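TBC1 domain family member 22A (Homo sapiens, PDB 2QFZ) probably stimulates GTP hydrolysis by Rab-family GTPases through its helical TBC domain, the part crystallised here, forms homodimers and binds 14-3-3 proteins. Local coordinates at residues 113-118 with 150-155; 121-126 with 174-179; 132-137 with 193-198; 257-262 with 312-317. All coordinates share one frame; numbering follows the deposited sequence.

Interaction 1. Residues 113-118 with 150-155; sequences PRMSPE and INDLVT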
loop_
_atom_site.group_PDB
_atom_site.type_symbol
_atom_site.label_atom_id
_atom_site.label_comp_id
_atom_site.label_asym_id
_atom_site.label_seq_id
_atom_site.Cartn_x
_atom_site.Cartn_y
_atom_site.Cartn_z
ATOM N N PRO A 113 -5.580 -17.022 -4.976
ATOM C CA PRO A 113 -6.990 -17.358 -5.268
ATOM C C PRO A 113 -8.067 -16.912 -4.285
ATOM O O PRO A 113 -9.199 -16.714 -4.707
ATOM C CB PRO A 113 -6.954 -18.875 -5.379
ATOM C CG PRO A 113 -5.625 -19.124 -6.018
ATOM C CD PRO A 113 -4.715 -18.186 -5.242
ATOM N N ARG A 114 -7.732 -16.725 -3.016
ATOM C CA ARG A 114 -8.727 -16.363 -1.998
ATOM C C ARG A 114 -8.534 -14.951 -1.437
ATOM O O ARG A 114 -9.101 -14.623 -0.382
ATOM C CB ARG A 114 -8.700 -17.342 -0.798
ATOM C CG ARG A 114 -8.111 -18.763 -1.016
ATOM C CD ARG A 114 -7.514 -19.325 0.308
ATOM N NE ARG A 114 -6.658 -18.326 0.953
ATOM C CZ ARG A 114 -5.976 -18.499 2.087
ATOM N NH1 ARG A 114 -5.251 -17.469 2.566
ATOM N NH2 ARG A 114 -5.992 -19.675 2.738
ATOM N N MET A 115 -7.736 -14.116 -2.104
ATOM C CA MET A 115 -7.508 -12.754 -1.605
ATOM C C MET A 115 -8.580 -11.788 -2.152
ATOM O O MET A 115 -9.374 -12.141 -3.021
ATOM C CB MET A 115 -6.067 -12.278 -1.911
ATOM C CG MET A 115 -5.836 -11.764 -3.301
ATOM S SD MET A 115 -4.085 -11.530 -3.678
ATOM C CE MET A 115 -3.902 -9.780 -3.297
ATOM N N SER A 116 -8.594 -10.576 -1.609
ATOM C CA SER A 116 -9.568 -9.556 -1.962
ATOM C C SER A 116 -8.909 -8.521 -2.891
ATOM O O SER A 116 -7.689 -8.336 -2.831
ATOM C CB SER A 116 -10.111 -8.911 -0.667
ATOM O OG SER A 116 -10.439 -7.542 -0.847
ATOM N N PRO A 117 -9.698 -7.845 -3.760
ATOM C CA PRO A 117 -11.130 -8.004 -4.050
ATOM C C PRO A 117 -11.413 -9.144 -5.026
ATOM O O PRO A 117 -10.721 -9.282 -6.041
ATOM C CB PRO A 117 -11.510 -6.646 -4.654
ATOM C CG PRO A 117 -10.259 -5.765 -4.469
ATOM C CD PRO A 117 -9.149 -6.702 -4.507
ATOM N N GLU A 118 -12.421 -9.951 -4.707
ATOM C CA GLU A 118 -12.663 -11.238 -5.381
ATOM C C GLU A 118 -13.060 -11.132 -6.873
ATOM O O GLU A 118 -12.678 -11.976 -7.678
ATOM C CB GLU A 118 -13.732 -12.040 -4.617
ATOM N N ILE A 150 2.417 -9.524 1.641
ATOM C CA ILE A 150 3.017 -8.884 0.463
ATOM C C ILE A 150 2.111 -9.011 -0.777
ATOM O O ILE A 150 2.110 -8.130 -1.613
ATOM C CB ILE A 150 4.399 -9.420 0.103
ATOM C CG1 ILE A 150 5.374 -9.222 1.240
ATOM C CG2 ILE A 150 4.964 -8.705 -1.162
ATOM C CD1 ILE A 150 6.778 -9.634 0.862
ATOM N N ASN A 151 1.332 -10.084 -0.881
ATOM C CA ASN A 151 0.377 -10.245 -1.993
ATOM C C ASN A 151 -0.619 -9.084 -2.128
ATOM O O ASN A 151 -0.962 -8.692 -3.238
ATOM C CB ASN A 151 -0.367 -11.616 -1.866
ATOM C CG ASN A 151 -1.200 -11.725 -0.604
ATOM O OD1 ASN A 151 -0.678 -11.670 0.504
ATOM N ND2 ASN A 151 -2.514 -11.860 -0.771
ATOM N N ASP A 152 -1.075 -8.531 -0.996
ATOM C CA ASP A 152 -1.960 -7.340 -0.989
ATOM C C ASP A 152 -1.287 -6.072 -1.572
ATOM O O ASP A 152 -1.932 -5.231 -2.233
ATOM C CB ASP A 152 -2.406 -6.993 0.449
ATOM C CG ASP A 152 -3.717 -7.671 0.873
ATOM O OD1 ASP A 152 -4.507 -8.127 0.003
ATOM O OD2 ASP A 152 -3.969 -7.702 2.110
ATOM N N LEU A 153 -0.008 -5.919 -1.326
ATOM C CA LEU A 153 0.682 -4.726 -1.807
ATOM C C LEU A 153 0.776 -4.665 -3.344
ATOM O O LEU A 153 1.056 -3.603 -3.898
ATOM C CB LEU A 153 2.052 -4.588 -1.135
ATOM C CG LEU A 153 2.051 -4.741 0.385
ATOM C CD1 LEU A 153 3.428 -4.534 0.906
ATOM C CD2 LEU A 153 1.100 -3.851 1.093
ATOM N N VAL A 154 0.501 -5.782 -4.034
ATOM C CA VAL A 154 0.441 -5.796 -5.502
ATOM C C VAL A 154 -0.787 -5.020 -6.006
ATOM O O VAL A 154 -0.719 -4.331 -7.009
ATOM C CB VAL A 154 0.358 -7.263 -6.085
ATOM C CG1 VAL A 154 0.240 -7.241 -7.643
ATOM C CG2 VAL A 154 1.549 -8.114 -5.654
ATOM N N THR A 155 -1.913 -5.163 -5.308
ATOM C CA THR A 155 -3.232 -4.724 -5.833
ATOM C C THR A 155 -3.375 -3.224 -6.156
ATOM O O THR A 155 -3.913 -2.877 -7.192
ATOM C CB THR A 155 -4.384 -5.196 -4.882
ATOM O OG1 THR A 155 -4.175 -6.579 -4.563
ATOM C CG2 THR A 155 -5.773 -4.990 -5.498
HETATM O O HOH W 1 -5.521 -6.791 -2.279
HETATM O O HOH W 2 -6.180 -9.991 0.402
#

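Interaction 2. Residues 121-126 with 174-179; sequences ILQPKV and VDVSGV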
loop_
_atom_site.group_PDB
_atom_site.type_symbol
_atom_site.label_atom_id
_atom_site.label_comp_id
_atom_site.label_asym_id
_atom_site.label_seq_id
_atom_site.Cartn_x
_atom_site.Cartn_y
_atom_site.Cartn_z
ATOM N N ILE A 121 -9.636 -10.666 -8.749
ATOM C CA ILE A 121 -8.745 -11.816 -8.601
ATOM C C ILE A 121 -9.262 -13.040 -9.331
ATOM O O ILE A 121 -8.477 -13.830 -9.866
ATOM C CB ILE A 121 -8.529 -12.215 -7.085
ATOM C CG1 ILE A 121 -7.884 -11.077 -6.291
ATOM C CG2 ILE A 121 -7.646 -13.455 -6.963
ATOM C CD1 ILE A 121 -6.456 -10.765 -6.725
ATOM N N LEU A 122 -10.580 -13.212 -9.349
ATOM C CA LEU A 122 -11.171 -14.376 -9.985
ATOM C C LEU A 122 -11.030 -14.330 -11.515
ATOM O O LEU A 122 -11.155 -15.362 -12.163
ATOM C CB LEU A 122 -12.640 -14.527 -9.578
ATOM C CG LEU A 122 -12.845 -15.003 -8.133
ATOM C CD1 LEU A 122 -14.319 -14.929 -7.757
ATOM C CD2 LEU A 122 -12.286 -16.427 -7.953
ATOM N N GLN A 123 -10.767 -13.148 -12.084
ATOM C CA GLN A 123 -10.431 -13.056 -13.511
ATOM C C GLN A 123 -9.110 -13.800 -13.719
ATOM O O GLN A 123 -8.118 -13.453 -13.096
ATOM C CB GLN A 123 -10.357 -11.609 -13.973
ATOM C CG GLN A 123 -11.708 -10.873 -13.884
ATOM C CD GLN A 123 -11.634 -9.420 -14.325
ATOM O OE1 GLN A 123 -10.944 -9.090 -15.284
ATOM N NE2 GLN A 123 -12.357 -8.544 -13.628
ATOM N N PRO A 124 -9.095 -14.841 -14.591
ATOM C CA PRO A 124 -8.002 -15.850 -14.565
ATOM C C PRO A 124 -6.623 -15.325 -15.004
ATOM O O PRO A 124 -5.569 -15.912 -14.649
ATOM C CB PRO A 124 -8.485 -16.936 -15.551
ATOM C CG PRO A 124 -9.947 -16.578 -15.886
ATOM C CD PRO A 124 -10.045 -15.096 -15.695
ATOM N N LYS A 125 -6.639 -14.242 -15.772
ATOM C CA LYS A 125 -5.405 -13.582 -16.188
ATOM C C LYS A 125 -4.814 -12.755 -15.025
ATOM O O LYS A 125 -3.606 -12.541 -14.984
ATOM C CB LYS A 125 -5.654 -12.705 -17.404
ATOM C CG LYS A 125 -6.486 -13.388 -18.513
ATOM N N VAL A 126 -5.655 -12.298 -14.099
ATOM C CA VAL A 126 -5.192 -11.490 -12.961
ATOM C C VAL A 126 -4.443 -12.401 -11.980
ATOM O O VAL A 126 -3.370 -12.041 -11.462
ATOM C CB VAL A 126 -6.336 -10.726 -12.230
ATOM C CG1 VAL A 126 -5.773 -9.898 -11.084
ATOM C CG2 VAL A 126 -7.153 -9.790 -13.208
ATOM N N VAL A 174 -13.764 -3.141 -12.592
ATOM C CA VAL A 174 -12.473 -3.363 -13.284
ATOM C C VAL A 174 -12.394 -4.725 -14.016
ATOM O O VAL A 174 -12.107 -5.770 -13.407
ATOM C CB VAL A 174 -11.245 -3.168 -12.331
ATOM C CG1 VAL A 174 -9.932 -3.605 -13.015
ATOM C CG2 VAL A 174 -11.155 -1.695 -11.871
ATOM N N ASP A 175 -12.653 -4.691 -15.328
ATOM C CA ASP A 175 -12.502 -5.864 -16.173
ATOM C C ASP A 175 -11.201 -5.764 -16.983
ATOM O O ASP A 175 -10.960 -4.780 -17.656
ATOM C CB ASP A 175 -13.705 -6.011 -17.103
ATOM C CG ASP A 175 -13.728 -7.357 -17.852
ATOM O OD1 ASP A 175 -12.886 -8.245 -17.577
ATOM O OD2 ASP A 175 -14.604 -7.526 -18.728
ATOM N N VAL A 176 -10.384 -6.808 -16.897
ATOM C CA VAL A 176 -9.109 -6.919 -17.593
ATOM C C VAL A 176 -9.282 -7.489 -19.027
ATOM O O VAL A 176 -8.357 -7.433 -19.825
ATOM C CB VAL A 176 -8.134 -7.871 -16.765
ATOM C CG1 VAL A 176 -6.794 -8.084 -17.465
ATOM C CG2 VAL A 176 -7.915 -7.326 -15.354
ATOM N N SER A 177 -10.460 -8.035 -19.349
ATOM C CA SER A 177 -10.631 -8.854 -20.583
ATOM C C SER A 177 -10.280 -8.153 -21.916
ATOM O O SER A 177 -9.792 -8.803 -22.846
ATOM C CB SER A 177 -12.051 -9.475 -20.651
ATOM O OG SER A 177 -13.054 -8.473 -20.749
ATOM N N GLY A 178 -10.497 -6.842 -22.000
ATOM C CA GLY A 178 -10.229 -6.083 -23.241
ATOM C C GLY A 178 -8.792 -5.620 -23.498
ATOM O O GLY A 178 -8.466 -5.206 -24.613
ATOM N N VAL A 179 -7.931 -5.692 -22.476
ATOM C CA VAL A 179 -6.577 -5.147 -22.564
ATOM C C VAL A 179 -5.707 -6.063 -23.447
ATOM O O VAL A 179 -5.604 -7.245 -23.171
ATOM C CB VAL A 179 -5.925 -4.984 -21.155
ATOM C CG1 VAL A 179 -4.527 -4.365 -21.257
ATOM C CG2 VAL A 179 -6.828 -4.155 -20.222
#

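Interaction 3. Residues 132-137 with 193-198; sequences RILFIW and WCMSKL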
loop_
_atom_site.group_PDB
_atom_site.type_symbol
_atom_site.label_atom_id
_atom_site.label_comp_id
_atom_site.label_asym_id
_atom_site.label_seq_id
_atom_site.Cartn_x
_atom_site.Cartn_y
_atom_site.Cartn_z
ATOM N N ARG A 132 2.943 -14.571 -10.628
ATOM C CA ARG A 132 4.226 -14.405 -11.278
ATOM C C ARG A 132 5.023 -13.257 -10.697
ATOM O O ARG A 132 6.232 -13.394 -10.447
ATOM C CB ARG A 132 4.027 -14.219 -12.780
ATOM C CG ARG A 132 5.300 -14.391 -13.551
ATOM C CD ARG A 132 5.026 -14.650 -14.991
ATOM N NE ARG A 132 3.974 -13.777 -15.498
ATOM C CZ ARG A 132 3.361 -13.913 -16.661
ATOM N NH1 ARG A 132 3.703 -14.901 -17.511
ATOM N NH2 ARG A 132 2.422 -13.028 -17.002
ATOM N N ILE A 133 4.384 -12.102 -10.494
ATOM C CA ILE A 133 5.065 -10.946 -9.819
ATOM C C ILE A 133 5.599 -11.355 -8.439
ATOM O O ILE A 133 6.757 -11.079 -8.086
ATOM C CB ILE A 133 4.109 -9.723 -9.635
ATOM C CG1 ILE A 133 3.839 -9.024 -10.969
ATOM C CG2 ILE A 133 4.696 -8.679 -8.627
ATOM C CD1 ILE A 133 2.661 -8.007 -10.908
ATOM N N LEU A 134 4.739 -12.026 -7.662
ATOM C CA LEU A 134 5.060 -12.411 -6.285
ATOM C C LEU A 134 6.139 -13.515 -6.246
ATOM O O LEU A 134 7.105 -13.435 -5.488
ATOM C CB LEU A 134 3.756 -12.813 -5.526
ATOM C CG LEU A 134 2.846 -11.635 -5.160
ATOM C CD1 LEU A 134 1.470 -12.092 -4.748
ATOM C CD2 LEU A 134 3.523 -10.807 -4.074
ATOM N N PHE A 135 6.038 -14.488 -7.134
ATOM C CA PHE A 135 7.086 -15.526 -7.267
ATOM C C PHE A 135 8.471 -14.944 -7.667
ATOM O O PHE A 135 9.519 -15.306 -7.076
ATOM C CB PHE A 135 6.620 -16.615 -8.262
ATOM C CG PHE A 135 7.574 -17.773 -8.400
ATOM C CD1 PHE A 135 7.494 -18.855 -7.553
ATOM C CD2 PHE A 135 8.541 -17.780 -9.385
ATOM C CE1 PHE A 135 8.394 -19.926 -7.663
ATOM C CE2 PHE A 135 9.447 -18.853 -9.498
ATOM C CZ PHE A 135 9.359 -19.921 -8.636
ATOM N N ILE A 136 8.493 -14.036 -8.642
ATOM C CA ILE A 136 9.768 -13.395 -9.050
ATOM C C ILE A 136 10.361 -12.525 -7.927
ATOM O O ILE A 136 11.565 -12.599 -7.627
ATOM C CB ILE A 136 9.600 -12.591 -10.372
ATOM C CG1 ILE A 136 9.498 -13.559 -11.567
ATOM C CG2 ILE A 136 10.755 -11.612 -10.619
ATOM C CD1 ILE A 136 9.107 -12.860 -12.879
ATOM N N TRP A 137 9.524 -11.707 -7.285
ATOM C CA TRP A 137 9.985 -10.917 -6.128
ATOM C C TRP A 137 10.654 -11.807 -5.039
ATOM O O TRP A 137 11.725 -11.482 -4.518
ATOM C CB TRP A 137 8.838 -10.082 -5.529
ATOM C CG TRP A 137 9.384 -9.127 -4.576
ATOM C CD1 TRP A 137 9.788 -7.860 -4.837
ATOM C CD2 TRP A 137 9.642 -9.361 -3.196
ATOM N NE1 TRP A 137 10.281 -7.273 -3.682
ATOM C CE2 TRP A 137 10.201 -8.178 -2.665
ATOM C CE3 TRP A 137 9.418 -10.455 -2.330
ATOM C CZ2 TRP A 137 10.568 -8.057 -1.328
ATOM C CZ3 TRP A 137 9.823 -10.332 -0.995
ATOM C CH2 TRP A 137 10.372 -9.144 -0.519
ATOM N N TRP A 193 8.014 -3.255 -10.526
ATOM C CA TRP A 193 9.061 -2.310 -10.130
ATOM C C TRP A 193 8.604 -1.344 -9.048
ATOM O O TRP A 193 9.363 -1.018 -8.149
ATOM C CB TRP A 193 9.633 -1.553 -11.342
ATOM C CG TRP A 193 10.451 -2.420 -12.263
ATOM C CD1 TRP A 193 10.151 -2.742 -13.552
ATOM C CD2 TRP A 193 11.686 -3.099 -11.960
ATOM N NE1 TRP A 193 11.115 -3.524 -14.081
ATOM C CE2 TRP A 193 12.066 -3.784 -13.122
ATOM C CE3 TRP A 193 12.504 -3.182 -10.822
ATOM C CZ2 TRP A 193 13.247 -4.567 -13.194
ATOM C CZ3 TRP A 193 13.691 -3.954 -10.892
ATOM C CH2 TRP A 193 14.042 -4.630 -12.070
ATOM N N CYS A 194 7.368 -0.897 -9.133
ATOM C CA CYS A 194 6.812 0.049 -8.161
ATOM C C CYS A 194 6.552 -0.603 -6.810
ATOM O O CYS A 194 6.920 -0.035 -5.788
ATOM C CB CYS A 194 5.575 0.741 -8.744
ATOM S SG CYS A 194 6.042 1.988 -10.009
ATOM N N MET A 195 5.999 -1.810 -6.817
ATOM C CA MET A 195 5.939 -2.653 -5.614
ATOM C C MET A 195 7.317 -2.913 -5.008
ATOM O O MET A 195 7.487 -2.766 -3.804
ATOM C CB MET A 195 5.229 -3.977 -5.897
ATOM C CG MET A 195 4.774 -4.744 -4.670
ATOM S SD MET A 195 4.511 -6.531 -4.942
ATOM C CE MET A 195 6.206 -7.059 -5.408
ATOM N N SER A 196 8.311 -3.249 -5.833
ATOM C CA SER A 196 9.681 -3.413 -5.345
ATOM C C SER A 196 10.226 -2.192 -4.622
ATOM O O SER A 196 10.889 -2.321 -3.614
ATOM C CB SER A 196 10.656 -3.822 -6.467
ATOM O OG SER A 196 10.340 -5.113 -6.920
ATOM N N LYS A 197 9.929 -1.021 -5.141
ATOM C CA LYS A 197 10.354 0.234 -4.573
ATOM C C LYS A 197 9.691 0.493 -3.186
ATOM O O LYS A 197 10.357 0.852 -2.209
ATOM C CB LYS A 197 10.017 1.350 -5.579
ATOM C CG LYS A 197 11.060 2.385 -5.747
ATOM C CD LYS A 197 12.033 2.017 -6.857
ATOM C CE LYS A 197 13.218 2.995 -6.922
ATOM N NZ LYS A 197 14.402 2.419 -7.683
ATOM N N LEU A 198 8.376 0.332 -3.123
ATOM C CA LEU A 198 7.660 0.295 -1.847
ATOM C C LEU A 198 8.340 -0.663 -0.842
ATOM O O LEU A 198 8.623 -0.287 0.272
ATOM C CB LEU A 198 6.225 -0.135 -2.090
ATOM C CG LEU A 198 5.225 -0.072 -0.913
ATOM C CD1 LEU A 198 3.777 -0.339 -1.403
ATOM C CD2 LEU A 198 5.552 -1.095 0.178
HETATM O O HOH W 3 12.089 -4.858 -3.117
#

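Interaction 4. Residues 257-262 with 312-317; sequences EVPLRC and LPTAHW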
loop_
_atom_site.group_PDB
_atom_site.type_symbol
_atom_site.label_atom_id
_atom_site.label_comp_id
_atom_site.label_asym_id
_atom_site.label_seq_id
_atom_site.Cartn_x
_atom_site.Cartn_y
_atom_site.Cartn_z
ATOM N N GLU A 257 -8.044 -3.451 6.516
ATOM C CA GLU A 257 -8.911 -2.716 7.440
ATOM C C GLU A 257 -9.796 -1.710 6.717
ATOM O O GLU A 257 -10.802 -1.293 7.265
ATOM C CB GLU A 257 -8.122 -1.996 8.536
ATOM C CG GLU A 257 -6.855 -2.685 8.984
ATOM C CD GLU A 257 -7.072 -4.122 9.415
ATOM O OE1 GLU A 257 -8.157 -4.434 9.977
ATOM O OE2 GLU A 257 -6.150 -4.946 9.188
ATOM N N VAL A 258 -9.440 -1.346 5.490
ATOM C CA VAL A 258 -10.205 -0.359 4.717
ATOM C C VAL A 258 -10.383 -0.819 3.276
ATOM O O VAL A 258 -9.608 -1.683 2.773
ATOM C CB VAL A 258 -9.531 1.014 4.709
ATOM C CG1 VAL A 258 -9.390 1.577 6.120
ATOM C CG2 VAL A 258 -8.165 0.942 3.960
ATOM N N PRO A 259 -11.421 -0.293 2.601
ATOM C CA PRO A 259 -11.631 -0.660 1.208
ATOM C C PRO A 259 -10.471 -0.195 0.258
ATOM O O PRO A 259 -9.767 0.758 0.547
ATOM C CB PRO A 259 -12.945 0.054 0.851
ATOM C CG PRO A 259 -13.546 0.497 2.123
ATOM C CD PRO A 259 -12.492 0.582 3.129
ATOM N N LEU A 260 -10.310 -0.877 -0.864
ATOM C CA LEU A 260 -9.204 -0.611 -1.801
ATOM C C LEU A 260 -9.154 0.811 -2.308
ATOM O O LEU A 260 -8.080 1.383 -2.462
ATOM C CB LEU A 260 -9.248 -1.604 -2.985
ATOM C CG LEU A 260 -8.097 -1.478 -4.020
ATOM C CD1 LEU A 260 -6.678 -1.584 -3.336
ATOM C CD2 LEU A 260 -8.261 -2.504 -5.142
ATOM N N ARG A 261 -10.320 1.390 -2.580
ATOM C CA ARG A 261 -10.397 2.755 -3.001
ATOM C C ARG A 261 -9.804 3.669 -1.939
ATOM O O ARG A 261 -9.204 4.715 -2.250
ATOM C CB ARG A 261 -11.851 3.129 -3.281
ATOM C CG ARG A 261 -12.802 2.971 -2.041
ATOM C CD ARG A 261 -14.186 3.525 -2.287
ATOM N NE ARG A 261 -14.989 3.451 -1.054
ATOM C CZ ARG A 261 -15.564 2.340 -0.624
ATOM N NH1 ARG A 261 -15.482 1.236 -1.317
ATOM N NH2 ARG A 261 -16.262 2.332 0.493
ATOM N N CYS A 262 -9.957 3.291 -0.670
ATOM C CA CYS A 262 -9.323 4.056 0.395
ATOM C C CYS A 262 -7.791 3.891 0.427
ATOM O O CYS A 262 -7.071 4.840 0.713
ATOM C CB CYS A 262 -9.950 3.675 1.745
ATOM S SG CYS A 262 -11.671 4.181 1.812
ATOM N N LEU A 312 -12.923 -3.113 11.886
ATOM C CA LEU A 312 -13.427 -1.765 12.078
ATOM C C LEU A 312 -14.442 -1.426 10.966
ATOM O O LEU A 312 -14.272 -1.875 9.827
ATOM C CB LEU A 312 -12.284 -0.753 12.165
ATOM C CG LEU A 312 -11.482 -0.839 13.496
ATOM C CD1 LEU A 312 -10.237 -0.004 13.410
ATOM C CD2 LEU A 312 -12.289 -0.420 14.715
ATOM N N PRO A 313 -15.524 -0.696 11.305
ATOM C CA PRO A 313 -16.597 -0.472 10.321
ATOM C C PRO A 313 -16.244 0.619 9.277
ATOM O O PRO A 313 -16.510 1.797 9.472
ATOM C CB PRO A 313 -17.805 -0.059 11.207
ATOM C CG PRO A 313 -17.312 -0.096 12.627
ATOM C CD PRO A 313 -15.837 -0.035 12.583
ATOM N N THR A 314 -15.609 0.199 8.197
ATOM C CA THR A 314 -15.088 1.122 7.191
ATOM C C THR A 314 -15.599 0.806 5.771
ATOM O O THR A 314 -15.171 1.427 4.805
ATOM C CB THR A 314 -13.548 1.036 7.134
ATOM O OG1 THR A 314 -13.168 -0.312 6.816
ATOM C CG2 THR A 314 -12.942 1.476 8.424
ATOM N N ALA A 315 -16.528 -0.132 5.637
ATOM C CA ALA A 315 -17.036 -0.504 4.299
ATOM C C ALA A 315 -17.685 0.698 3.566
ATOM O O ALA A 315 -17.739 0.749 2.347
ATOM C CB ALA A 315 -17.997 -1.651 4.424
ATOM N N HIS A 316 -18.140 1.685 4.320
ATOM C CA HIS A 316 -18.806 2.840 3.739
ATOM C C HIS A 316 -17.861 4.030 3.571
ATOM O O HIS A 316 -18.289 5.112 3.175
ATOM C CB HIS A 316 -19.994 3.240 4.609
ATOM C CG HIS A 316 -19.611 3.681 5.986
ATOM N ND1 HIS A 316 -19.413 2.795 7.017
ATOM C CD2 HIS A 316 -19.366 4.911 6.494
ATOM C CE1 HIS A 316 -19.075 3.461 8.109
ATOM N NE2 HIS A 316 -19.043 4.746 7.820
ATOM N N TRP A 317 -16.583 3.846 3.882
ATOM C CA TRP A 317 -15.652 4.965 3.901
ATOM C C TRP A 317 -15.383 5.541 2.501
ATOM O O TRP A 317 -15.351 4.819 1.538
ATOM C CB TRP A 317 -14.337 4.577 4.601
ATOM C CG TRP A 317 -14.350 4.882 6.048
ATOM C CD1 TRP A 317 -15.446 4.949 6.875
ATOM C CD2 TRP A 317 -13.213 5.165 6.865
ATOM N NE1 TRP A 317 -15.057 5.262 8.134
ATOM C CE2 TRP A 317 -13.692 5.401 8.167
ATOM C CE3 TRP A 317 -11.834 5.200 6.632
ATOM C CZ2 TRP A 317 -12.843 5.699 9.226
ATOM C CZ3 TRP A 317 -10.990 5.524 7.696
ATOM C CH2 TRP A 317 -11.488 5.753 8.962
HETATM O O HOH W 4 -12.417 -3.342 8.724
#

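Interaction 1. Residues 113-118 with 150-155
Met115 reaches across to Asn151 and Thr155 on helix 150-162 and makes the close-packed part of this contact. Its chain bends at chi3 (-95°), which sets the methyl CE 3.1 Å from Asn151 O and 3.5 Å from Thr155 OG1. The sulfur SD takes a weak but nearly straight hydrogen bond from Asn151 ND2 (3.3 Å, 166°), while OD1 of the same amide accepts from Gly149 N. Beyond Met115 the segments separate, and Pro117 CD, after a cis peptide bond, lies 3.9 Å from Thr155 CG2. Two waters bridge this looser side. One molecule donates to Ser116 O and to Asp152 OD1 (2.8 Å) and accepts from Thr155 OG1; a second links Ser116 N to Asp152 OD1. Arg114, one residue before Met115, ends the sequence IxxDxxR, and helix 150-162 follows the YxQ triplet that includes Gln148; in relatives these two TBC signatures supply the arginine and glutamine fingers. Beside the weakly bonded thioether, Asp152 OD1 thus takes hydrogens from two waters while OD2 forms a salt bridge with Arg256, surroundings that would probably favour the ionised carboxylate.

Interaction 2. Residues 121-126 with 174-179
Gln123 extends toward Val174, Asp175 and Val176, and its side chain carries most of the contact. CB leaves the backbone just before helix 124-140, and CG lies beside the backbone N (chi1 -64°). With chi2 at 179°, these two methylenes span the gap as a straight arm that delivers the amide to the loop. The carbonyl carbon CD comes to rest 3.7 Å from Asp175 OD1. OE1 then accepts from Val176 N, at 2.9 Å and 172°, on a lone pair in the plane of the amide. NE2 donates to Val174 O at 2.8 Å, with that oxygen tilted slightly out of the amide plane. One flat group thus satisfies a carbonyl and an N-H two residues apart, and the paired bonds fix its rotation. The cost is a close approach of two acceptors, OE1 and Asp175 OD1, whose amide and carboxylate planes stand almost perpendicular. Ser177 N and OG donate to the two oxygens of that carboxylate, which probably offsets the repulsion between OE1 and OD1. Beside the amide, Val126 CG2 presses tightly on Val176 CG2 (3.4 Å), and Leu184 of helix 181-200 also touches Val176. Asp175 OD1 with Ser177 N forms an Asx turn that leads into the type I beta turn 176-179, a pair of turns that shapes the connection between helices 150-162 and 181-200 of this all-helical TBC domain.

Interaction 3. Residues 132-137 with 193-198
Ser196 O accepts a 2.9 Å hydrogen bond from a water that in turn receives the indole N-H of Trp137, NE1, at 3.1 Å. This bridge joins the two helices by their polar atoms, and most of the remaining contact is apolar. Trp137 CG stands anti to the backbone N (chi1 -169°), which swings the indole out toward helix 181-200. There Ser196 OG lies in the ring plane, 3.5 Å from CD1 at the edge, while its own hydrogen bond is to Tyr192 O, one turn back on the same helix. The axes of 132-137 and 193-198 approach to 11.3 Å with a crossing angle of -48°, a wide spacing bridged by large side chains, in the core of the all-helical TBC fold where helices 124-140, 150-162 and 181-200 meet. Met195 occupies the gap. A bend at chi3 (62°) turns its methyl CE toward helix 124-140, where it meets Trp137 CD1 at 3.7 Å, obliquely to the ring, and Ile133 CG2 at 3.9 Å. The sulfur SD faces Leu134 CD2 more loosely. Val154 of helix 150-162 also packs on Met195, and Ile150 from the same helix touches the indole. His141, just after helix 124-140, accepts no less closely placed a role: its ND1 is hydrogen-bonded to Trp137 O, and its ring stacks on that of Trp137.

Interaction 4. Residues 257-262 with 312-317
The Arg261 guanidinium presents its edge to the carbonyl oxygens of Ala315 and Trp317, while Pro259 CB of its own segment lies 3.5 Å above one face, offset toward the rim. The Trp317 indole carries Thr314 CG2 over the centre of one face, and His316 CD2 sits at its edge; Trp317 CD1 in turn lies over one face of the His316 ring, offset toward its rim. All three groups belong to the junction between the first turn of helix 260-270 and the type I beta turn 314-317, which lies in the loop leading to helix 319-335 of this all-helical protein. Arg261 grips Trp317 O side-on with two nitrogens: NE, at 3.0 Å, approaches nearly in line with the C=O bond, and NH2, at 2.8 Å, meets a lone pair of that oxygen in the carbonyl plane. NH2 also donates to Ala315 O at 2.9 Å, from above that carbonyl's plane. These three bonds fix the guanidinium edge-on to the turn, at the end of a chain that is extended from CG to NE. Next to it Cys262 SG packs 3.9 Å from Trp317 CB, and Pro259 CD lies against Thr314 O. Trp292 meets the indole with its ring plane about 15° away, and Ile322 of helix 319-335 touches both Cys262 and Trp317. At the other end of the contact, chi1 of 59° places Thr314 OG1 where it can donate to Glu257 O at 2.6 Å. A water also donates to Glu257 O, and its second hydrogen bond goes to Leu312 O, at 2.6 Å.

From the N terminus, residues 113-118, 121-126 and 132-137 come in succession, and their partners 150-155, 174-179 and 193-198 follow in the same order. Interactions 1, 2 and 3 therefore all cross one another. Interaction 1 joins the loop before helix 118-121 to helix 150-162, interaction 2 the start of helix 124-140 to the loop before helix 181-200, and interaction 3 helix 124-140 to helix 181-200. Interaction 1 is the hub: Met115 packs on Ile121 of interaction 2, and Asn151 on Leu134 of interaction 3. Interaction 4 opens only after these have closed, joining the start of helix 260-270 to the loop before helix 319-335; through Leu260, which packs on Thr155 and Pro117, it too touches interaction 1.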